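Local coordinates for protein serine-threonine phosphatase 2C (Toxoplasma gondii, PDB 2I44) that probably removes phosphate from serine and threonine residues of other proteins as a PP2C-family phosphatase, and holds calcium ions in its metal site, at residues E100-L105 and V251-P256. Numbering follows the deposited sequence.
Sequences EVDEKL and VVRVTP
D102, near the start of helix 98-130, faces R253 at the end of strand 248-253 with 9.4 Å between their CA atoms, the nearest CA pair between E100-L105 and V251-P256. This is the outer layer of the PP2C fold, an alpha-beta-beta-alpha sandwich: a long helix lies over one of the two central antiparallel sheets, and here its first turns meet a strand of that sheet. With the backbones so far apart, the link is left to one pair of side chains at the surface. R253 does most of the reaching. Its CG sits anti to the carbonyl carbon (chi1 -66°) and the chain runs extended from CG to NE, which carries the guanidinium out toward the helix. R253 also touches a neighbouring molecule in the crystal, so its pose may owe something to packing. There OD2 of D102 lies at the guanidinium edge, near its plane, 3.9 Å from NH1 of R253. That makes a long salt bridge and no hydrogen bond; the carboxylate and guanidinium planes are turned 40° apart, and the attraction is probably weak between two groups at the surface. Around the pair, D102 also touches K147 and R253 touches F149, while the buried L105 packs on both. The other terminal nitrogen of R253, NH2, stands 4.0 Å from the backbone O of D102.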
ATOM      1  N   GLU A 100      -1.533 -16.639  24.952  1.00 35.31           N
ATOM      2  CA  GLU A 100      -2.321 -15.436  25.178  1.00 35.43           C
ATOM      3  C   GLU A 100      -1.912 -14.313  24.227  1.00 33.99           C
ATOM      4  O   GLU A 100      -2.763 -13.589  23.705  1.00 33.41           O
ATOM      5  CB  GLU A 100      -2.157 -14.986  26.627  1.00 35.51           C
ATOM      6  CG  GLU A 100      -3.375 -14.294  27.193  1.00 38.35           C
ATOM      7  CD  GLU A 100      -3.251 -14.045  28.684  1.00 41.95           C
ATOM      8  OE1 GLU A 100      -2.952 -15.013  29.420  1.00 42.65           O
ATOM      9  OE2 GLU A 100      -3.455 -12.890  29.121  1.00 42.51           O
ATOM     10  N   VAL A 101      -0.610 -14.168  24.008  1.00 33.68           N
ATOM     11  CA  VAL A 101      -0.108 -13.149  23.101  1.00 33.11           C
ATOM     12  C   VAL A 101      -0.724 -13.419  21.739  1.00 33.77           C
ATOM     13  O   VAL A 101      -1.519 -12.626  21.232  1.00 34.57           O
ATOM     14  CB  VAL A 101       1.425 -13.217  22.967  1.00 31.38           C
ATOM     15  CG1 VAL A 101       1.890 -12.287  21.850  1.00 31.07           C
ATOM     16  CG2 VAL A 101       2.079 -12.821  24.276  1.00 29.65           C
ATOM     17  N   ASP A 102      -0.364 -14.561  21.166  1.00 34.65           N
ATOM     18  CA  ASP A 102      -0.860 -14.965  19.858  1.00 34.96           C
ATOM     19  C   ASP A 102      -2.370 -14.873  19.723  1.00 35.10           C
ATOM     20  O   ASP A 102      -2.899 -14.864  18.615  1.00 36.37           O
ATOM     21  CB  ASP A 102      -0.398 -16.387  19.547  1.00 34.10           C
ATOM     22  CG  ASP A 102       1.057 -16.441  19.148  1.00 35.18           C
ATOM     23  OD1 ASP A 102       1.849 -15.629  19.670  1.00 33.65           O
ATOM     24  OD2 ASP A 102       1.412 -17.300  18.317  1.00 37.64           O
ATOM     25  N   GLU A 103      -3.069 -14.796  20.847  1.00 35.55           N
ATOM     26  CA  GLU A 103      -4.516 -14.706  20.800  1.00 33.84           C
ATOM     27  C   GLU A 103      -5.010 -13.269  20.803  1.00 33.03           C
ATOM     28  O   GLU A 103      -6.050 -12.965  20.224  1.00 32.79           O
ATOM     29  CB  GLU A 103      -5.122 -15.465  21.977  1.00 36.86           C
ATOM     30  CG  GLU A 103      -6.633 -15.401  22.033  1.00 39.98           C
ATOM     31  CD  GLU A 103      -7.219 -16.443  22.964  1.00 44.16           C
ATOM     32  OE1 GLU A 103      -6.758 -16.531  24.126  1.00 46.42           O
ATOM     33  OE2 GLU A 103      -8.140 -17.174  22.536  1.00 45.43           O
ATOM     34  N   LYS A 104      -4.260 -12.381  21.445  1.00 31.68           N
ATOM     35  CA  LYS A 104      -4.666 -10.982  21.530  1.00 30.95           C
ATOM     36  C   LYS A 104      -3.924 -10.064  20.557  1.00 29.78           C
ATOM     37  O   LYS A 104      -4.453  -9.035  20.138  1.00 29.87           O
ATOM     38  CB  LYS A 104      -4.470 -10.481  22.965  1.00 32.65           C
ATOM     39  CG  LYS A 104      -5.136 -11.384  24.006  1.00 35.11           C
ATOM     40  CD  LYS A 104      -4.920 -10.892  25.433  1.00 37.77           C
ATOM     41  CE  LYS A 104      -5.741  -9.648  25.724  1.00 39.29           C
ATOM     42  NZ  LYS A 104      -5.510  -9.143  27.112  1.00 42.89           N
ATOM     43  N   LEU A 105      -2.707 -10.453  20.191  1.00 28.16           N
ATOM     44  CA  LEU A 105      -1.870  -9.666  19.290  1.00 28.60           C
ATOM     45  C   LEU A 105      -2.542  -9.280  17.970  1.00 28.01           C
ATOM     46  O   LEU A 105      -2.406  -8.145  17.522  1.00 29.90           O
ATOM     47  CB  LEU A 105      -0.554 -10.407  19.016  1.00 26.19           C
ATOM     48  CG  LEU A 105       0.572  -9.638  18.310  1.00 28.04           C
ATOM     49  CD1 LEU A 105       0.894  -8.365  19.077  1.00 26.57           C
ATOM     50  CD2 LEU A 105       1.810 -10.508  18.205  1.00 26.30           C
ATOM     51  N   VAL A 251      -5.034  -9.742   9.118  1.00 20.22           N
ATOM     52  CA  VAL A 251      -3.883 -10.255   9.844  1.00 19.47           C
ATOM     53  C   VAL A 251      -3.659 -11.722   9.476  1.00 20.27           C
ATOM     54  O   VAL A 251      -4.539 -12.561   9.650  1.00 18.79           O
ATOM     55  CB  VAL A 251      -4.077 -10.155  11.380  1.00 21.11           C
ATOM     56  CG1 VAL A 251      -2.850 -10.715  12.093  1.00 20.83           C
ATOM     57  CG2 VAL A 251      -4.311  -8.706  11.793  1.00 20.18           C
ATOM     58  N   VAL A 252      -2.474 -12.019   8.962  1.00 19.75           N
ATOM     59  CA  VAL A 252      -2.134 -13.374   8.568  1.00 22.52           C
ATOM     60  C   VAL A 252      -0.968 -13.898   9.399  1.00 23.85           C
ATOM     61  O   VAL A 252      -0.048 -13.147   9.729  1.00 24.27           O
ATOM     62  CB  VAL A 252      -1.761 -13.427   7.059  1.00 22.62           C
ATOM     63  CG1 VAL A 252      -0.851 -12.267   6.709  1.00 25.40           C
ATOM     64  CG2 VAL A 252      -1.073 -14.744   6.724  1.00 23.83           C
ATOM     65  N   ARG A 253      -1.024 -15.178   9.760  1.00 24.08           N
ATOM     66  CA  ARG A 253       0.061 -15.795  10.519  1.00 25.30           C
ATOM     67  C   ARG A 253       1.147 -16.187   9.530  1.00 25.21           C
ATOM     68  O   ARG A 253       0.861 -16.823   8.516  1.00 27.06           O
ATOM     69  CB  ARG A 253      -0.400 -17.070  11.217  1.00 27.90           C
ATOM     70  CG  ARG A 253      -1.418 -16.901  12.312  1.00 31.10           C
ATOM     71  CD  ARG A 253      -1.859 -18.279  12.809  1.00 35.35           C
ATOM     72  NE  ARG A 253      -2.860 -18.189  13.872  1.00 41.43           N
ATOM     73  CZ  ARG A 253      -2.580 -17.977  15.156  1.00 42.39           C
ATOM     74  NH1 ARG A 253      -1.319 -17.837  15.553  1.00 42.04           N
ATOM     75  NH2 ARG A 253      -3.564 -17.894  16.042  1.00 44.52           N
ATOM     76  N   VAL A 254       2.387 -15.806   9.806  1.00 24.17           N
ATOM     77  CA  VAL A 254       3.472 -16.186   8.921  1.00 23.77           C
ATOM     78  C   VAL A 254       3.833 -17.623   9.293  1.00 25.45           C
ATOM     79  O   VAL A 254       4.354 -17.875  10.378  1.00 25.80           O
ATOM     80  CB  VAL A 254       4.705 -15.296   9.124  1.00 23.92           C
ATOM     81  CG1 VAL A 254       5.803 -15.704   8.154  1.00 22.66           C
ATOM     82  CG2 VAL A 254       4.328 -13.829   8.932  1.00 23.04           C
ATOM     83  N   THR A 255       3.538 -18.568   8.407  1.00 25.61           N
ATOM     84  CA  THR A 255       3.845 -19.967   8.679  1.00 24.66           C
ATOM     85  C   THR A 255       5.159 -20.368   8.015  1.00 24.88           C
ATOM     86  O   THR A 255       5.706 -19.628   7.197  1.00 22.66           O
ATOM     87  CB  THR A 255       2.746 -20.890   8.138  1.00 24.59           C
ATOM     88  OG1 THR A 255       2.845 -20.958   6.709  1.00 23.81           O
ATOM     89  CG2 THR A 255       1.370 -20.362   8.534  1.00 24.88           C
ATOM     90  N   PRO A 256       5.683 -21.554   8.359  1.00 24.01           N
ATOM     91  CA  PRO A 256       6.940 -22.020   7.767  1.00 26.56           C
ATOM     92  C   PRO A 256       6.889 -22.060   6.239  1.00 25.60           C
ATOM     93  O   PRO A 256       7.914 -21.928   5.575  1.00 26.74           O
ATOM     94  CB  PRO A 256       7.109 -23.412   8.372  1.00 26.64           C
ATOM     95  CG  PRO A 256       6.501 -23.244   9.736  1.00 27.28           C
ATOM     96  CD  PRO A 256       5.235 -22.468   9.425  1.00 26.34           C
TER